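Local coordinates for telomerase reverse transcriptase (Candida tropicalis MYA-3404, PDB 6ZD1), which probably lengthens telomeres as a reverse transcriptase, adding DNA repeats to chromosome ends by copying a template within the telomerase RNA, at residues S282-V287 with I432-S437; D345-N350 with D474-T479. All blocks are in the same frame, centred on the assembly; numbering follows the deposited sequence.

Contact 1 of 2, residues S282-V287 with I432-S437; sequences SPVRQV and IEVCHS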
# COMPACT_ATOMS: atom_id res chain seq x y z
N SER A 282 7.80 16.21 6.76
CA SER A 282 7.58 16.41 5.32
C SER A 282 8.67 17.26 4.69
O SER A 282 9.18 16.87 3.62
CB SER A 282 6.19 17.01 5.09
OG SER A 282 5.94 17.18 3.71
N PRO A 283 9.10 18.39 5.26
CA PRO A 283 10.22 19.12 4.65
C PRO A 283 11.50 18.31 4.58
O PRO A 283 12.20 18.36 3.56
CB PRO A 283 10.37 20.36 5.55
CG PRO A 283 9.02 20.56 6.12
CD PRO A 283 8.50 19.17 6.36
N VAL A 284 11.83 17.57 5.64
CA VAL A 284 13.05 16.77 5.63
C VAL A 284 13.03 15.78 4.48
O VAL A 284 14.01 15.63 3.74
CB VAL A 284 13.25 16.07 6.99
CG1 VAL A 284 14.29 14.96 6.87
CG2 VAL A 284 13.66 17.07 8.05
N ARG A 285 11.90 15.10 4.28
CA ARG A 285 11.80 14.15 3.18
C ARG A 285 11.86 14.86 1.83
O ARG A 285 12.47 14.35 0.88
CB ARG A 285 10.52 13.32 3.31
CG ARG A 285 10.37 12.27 2.23
CD ARG A 285 9.40 11.18 2.63
NE ARG A 285 8.05 11.69 2.87
CZ ARG A 285 6.99 10.91 3.08
NH1 ARG A 285 7.13 9.59 3.08
NH2 ARG A 285 5.80 11.44 3.30
N GLN A 286 11.27 16.05 1.74
CA GLN A 286 11.28 16.78 0.46
C GLN A 286 12.69 17.19 0.07
O GLN A 286 13.08 17.07 -1.10
CB GLN A 286 10.37 18.01 0.53
CG GLN A 286 8.88 17.72 0.56
CD GLN A 286 8.06 19.00 0.57
OE1 GLN A 286 8.11 19.78 -0.38
NE2 GLN A 286 7.32 19.22 1.65
N VAL A 287 13.47 17.69 1.03
CA VAL A 287 14.82 18.14 0.71
C VAL A 287 15.72 16.96 0.38
O VAL A 287 16.53 17.02 -0.55
CB VAL A 287 15.39 18.98 1.88
CG1 VAL A 287 16.81 19.44 1.56
CG2 VAL A 287 14.49 20.17 2.16
N ILE A 432 19.65 17.47 9.39
CA ILE A 432 20.61 16.52 9.94
C ILE A 432 20.14 16.03 11.31
O ILE A 432 20.28 14.85 11.64
CB ILE A 432 22.01 17.16 10.03
CG1 ILE A 432 22.54 17.49 8.63
CG2 ILE A 432 22.98 16.23 10.74
CD1 ILE A 432 22.65 16.29 7.72
N GLU A 433 19.56 16.92 12.11
CA GLU A 433 19.14 16.53 13.45
C GLU A 433 17.97 15.56 13.40
O GLU A 433 17.96 14.55 14.12
CB GLU A 433 18.77 17.77 14.26
CG GLU A 433 18.59 17.50 15.75
CD GLU A 433 18.25 18.75 16.53
OE1 GLU A 433 17.11 19.25 16.41
OE2 GLU A 433 19.14 19.25 17.26
N VAL A 434 16.98 15.82 12.54
CA VAL A 434 15.82 14.95 12.46
C VAL A 434 16.20 13.60 11.85
O VAL A 434 15.71 12.55 12.29
CB VAL A 434 14.69 15.64 11.66
CG1 VAL A 434 13.50 14.71 11.48
CG2 VAL A 434 14.27 16.91 12.36
N CYS A 435 17.07 13.60 10.84
CA CYS A 435 17.54 12.34 10.27
C CYS A 435 18.25 11.50 11.33
O CYS A 435 17.95 10.32 11.50
CB CYS A 435 18.46 12.61 9.08
SG CYS A 435 17.62 13.26 7.61
N HIS A 436 19.18 12.12 12.07
CA HIS A 436 19.87 11.40 13.13
C HIS A 436 18.90 10.92 14.20
O HIS A 436 19.03 9.80 14.70
CB HIS A 436 20.96 12.28 13.75
CG HIS A 436 22.16 12.46 12.88
ND1 HIS A 436 23.38 12.86 13.37
CD2 HIS A 436 22.32 12.30 11.55
CE1 HIS A 436 24.25 12.94 12.38
NE2 HIS A 436 23.63 12.60 11.26
N SER A 437 17.93 11.76 14.56
CA SER A 437 16.95 11.36 15.57
C SER A 437 16.14 10.15 15.11
O SER A 437 15.88 9.23 15.89
CB SER A 437 16.03 12.53 15.90
OG SER A 437 15.02 12.13 16.81
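V284 meets V434 and C435 with no flat group in the contact itself. The H436 ring carries I432 CG2 from its own helix over one face, 3.7 Å above the plane and shifted toward the rim. The amide of Q286 is engaged within its own helix and beyond it: NE2 gives a hydrogen bond to S282 OG one turn back, 3.2 Å long and 21° out of the amide plane, and also bonds R372 O, while S282 OG has a second partner in E668.

V284 points toward the partner helix, and its two methyls carry the contact. CG1, placed anti to the backbone N (chi1 165°), lies 3.8 Å from C435 SG. The other branch, CG2, crosses V434 at a slant, 4.0 Å from V434 CB. A valine suits this place because its branch at CB serves both neighbours at once, and the small, weakly polar thiol of C435 can be buried among hydrocarbon. V284 is also flanked by I426 and L468, and V434 by Y276, T280 and L281.

P283, whose ring nitrogen has no hydrogen to give, marks a kink in helix 263-298 just before this point. The arrangement is apolar helix-helix packing, joining helices 263-298 and 428-440 within the reverse transcriptase domain.

Contact 2 of 2, residues D345-N350 with D474-T479; sequences DRLNQN and DILYST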
# COMPACT_ATOMS: atom_id res chain seq x y z
N ASP A 345 17.01 -4.27 7.76
CA ASP A 345 17.53 -4.74 9.04
C ASP A 345 19.05 -4.60 9.11
O ASP A 345 19.60 -4.26 10.16
CB ASP A 345 17.12 -6.19 9.30
CG ASP A 345 15.62 -6.36 9.45
OD1 ASP A 345 15.02 -7.04 8.60
OD2 ASP A 345 15.05 -5.82 10.42
N ARG A 346 19.74 -4.87 7.99
CA ARG A 346 21.19 -4.89 7.95
C ARG A 346 21.80 -3.54 7.59
O ARG A 346 23.03 -3.42 7.58
CB ARG A 346 21.69 -5.95 6.95
CG ARG A 346 21.07 -7.34 7.10
CD ARG A 346 21.06 -7.84 8.53
NE ARG A 346 22.40 -8.02 9.08
CZ ARG A 346 22.65 -8.26 10.36
NH1 ARG A 346 21.66 -8.33 11.23
NH2 ARG A 346 23.90 -8.41 10.78
N LEU A 347 20.98 -2.53 7.30
CA LEU A 347 21.49 -1.23 6.89
C LEU A 347 22.44 -0.67 7.94
O LEU A 347 22.18 -0.75 9.14
CB LEU A 347 20.32 -0.26 6.67
CG LEU A 347 20.50 0.87 5.65
CD1 LEU A 347 20.49 0.31 4.24
CD2 LEU A 347 19.43 1.93 5.83
N ASN A 348 23.57 -0.12 7.48
CA ASN A 348 24.58 0.41 8.38
C ASN A 348 24.23 1.85 8.74
O ASN A 348 24.29 2.74 7.88
CB ASN A 348 25.97 0.32 7.74
CG ASN A 348 27.08 0.68 8.70
OD1 ASN A 348 27.34 1.86 8.95
ND2 ASN A 348 27.75 -0.33 9.23
N GLN A 349 23.89 2.09 10.01
CA GLN A 349 23.46 3.41 10.43
C GLN A 349 24.56 4.44 10.24
O GLN A 349 24.30 5.57 9.80
CB GLN A 349 23.00 3.39 11.88
CG GLN A 349 21.71 2.61 12.10
CD GLN A 349 21.34 2.54 13.57
OE1 GLN A 349 21.98 3.16 14.41
NE2 GLN A 349 20.30 1.77 13.88
N ASN A 350 25.80 4.08 10.56
CA ASN A 350 26.90 5.03 10.42
C ASN A 350 27.17 5.33 8.95
O ASN A 350 27.34 6.50 8.58
CB ASN A 350 28.14 4.50 11.12
CG ASN A 350 28.03 4.57 12.64
OD1 ASN A 350 27.30 5.40 13.17
ND2 ASN A 350 28.75 3.69 13.33
N ASP A 474 17.40 4.50 -0.01
CA ASP A 474 17.68 5.00 -1.35
C ASP A 474 18.93 5.86 -1.36
O ASP A 474 19.76 5.74 -2.27
CB ASP A 474 16.47 5.79 -1.86
CG ASP A 474 16.49 5.98 -3.37
OD1 ASP A 474 17.42 5.46 -4.03
OD2 ASP A 474 15.58 6.66 -3.88
N ILE A 475 19.09 6.74 -0.37
CA ILE A 475 20.28 7.58 -0.28
C ILE A 475 21.53 6.71 -0.15
O ILE A 475 22.53 6.92 -0.84
CB ILE A 475 20.16 8.56 0.90
CG1 ILE A 475 19.10 9.63 0.62
CG2 ILE A 475 21.50 9.22 1.20
CD1 ILE A 475 18.87 10.56 1.79
N LEU A 476 21.49 5.73 0.76
CA LEU A 476 22.68 4.93 1.03
C LEU A 476 23.07 4.08 -0.18
O LEU A 476 24.24 4.06 -0.58
CB LEU A 476 22.46 4.06 2.27
CG LEU A 476 23.64 3.17 2.68
CD1 LEU A 476 24.91 3.98 2.82
CD2 LEU A 476 23.35 2.43 3.98
N TYR A 477 22.10 3.38 -0.77
CA TYR A 477 22.43 2.50 -1.90
C TYR A 477 22.79 3.29 -3.15
O TYR A 477 23.62 2.84 -3.95
CB TYR A 477 21.28 1.54 -2.18
CG TYR A 477 21.25 0.31 -1.27
CD1 TYR A 477 22.09 0.21 -0.17
CD2 TYR A 477 20.40 -0.75 -1.54
CE1 TYR A 477 22.07 -0.92 0.65
CE2 TYR A 477 20.37 -1.87 -0.73
CZ TYR A 477 21.20 -1.95 0.36
OH TYR A 477 21.17 -3.07 1.16
N SER A 478 22.20 4.48 -3.35
CA SER A 478 22.65 5.33 -4.45
C SER A 478 24.09 5.77 -4.23
O SER A 478 24.91 5.74 -5.16
CB SER A 478 21.74 6.55 -4.59
OG SER A 478 20.41 6.17 -4.90
N THR A 479 24.42 6.18 -3.00
CA THR A 479 25.80 6.53 -2.66
C THR A 479 26.72 5.33 -2.82
O THR A 479 27.84 5.46 -3.33
CB THR A 479 25.85 7.06 -1.23
OG1 THR A 479 25.01 8.22 -1.12
CG2 THR A 479 27.28 7.44 -0.85
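L347 and L476 reach toward each other tip to tip, and this pair of leucines forms the centre of the contact. L476 points from its helix toward the other segment, with CG anti to the backbone N (chi1 -179°), and its CD2 methyl meets both L347 CD1 at 3.6 Å and L347 CG at 3.7 Å. L347 leaves the turn between the two helices more to the side, and bends inward so that CD1 is the leading methyl. Leucine fits both places: the branch at CG puts a methyl at the end of a short apolar arm, so that two leucines from separate backbones can meet at their ends.

The same L347 CD1 also touches the ring of Y477, 4.1 Å from CE1, approaching obliquely. The one methyl thus touches both L476 and the tyrosine, which turns its ring from the next position of the helix. N348 adds a backbone touch, its O lying 4.0 Å from L476 CD2. The polar end of N348 is used locally: as N-cap of helix 349-359, it accepts the backbone N-H of A351 through OD1, a role for which a short asparagine is well made.

Within helix 469-484, S478 OG and T479 OG1 donate to D474 O (2.7 Å) and I475 O (2.8 Å), one turn back. Each carbonyl takes the hydroxyl and the backbone N-H from opposite faces of its plane, so both hydroxyls have a backbone partner; S478 OG also makes weak bonds to R499, R296 and S305.

The turn between helices 343-346 and 349-359 thereby packs on helix 469-484. S355 of helix 349-359 extends the packing to L476, L288 and L292 of helix 263-298 touch I475, and Y477 leans on M340, just past palm strand 334-339.

From the N terminus the chain meets 282-287 on helix 263-298 first, then 345-350 after strand 334-339, then 432-437, and last 474-479. Contact 1 closes a loop of 144 residues and contact 2 one of 123; the segments alternate, so the two loops cross rather than nest. Both loops contain the unmodelled residues 392-417. Their centres lie 15 Å apart and their nearest atoms about 7 Å, without touching. Helix 263-298 bridges them, since L288 touches both C435 and I475. Together they tie helices 263-298, 428-440 and 469-484 to the turn that follows strand 334-339, all within the reverse transcriptase domain.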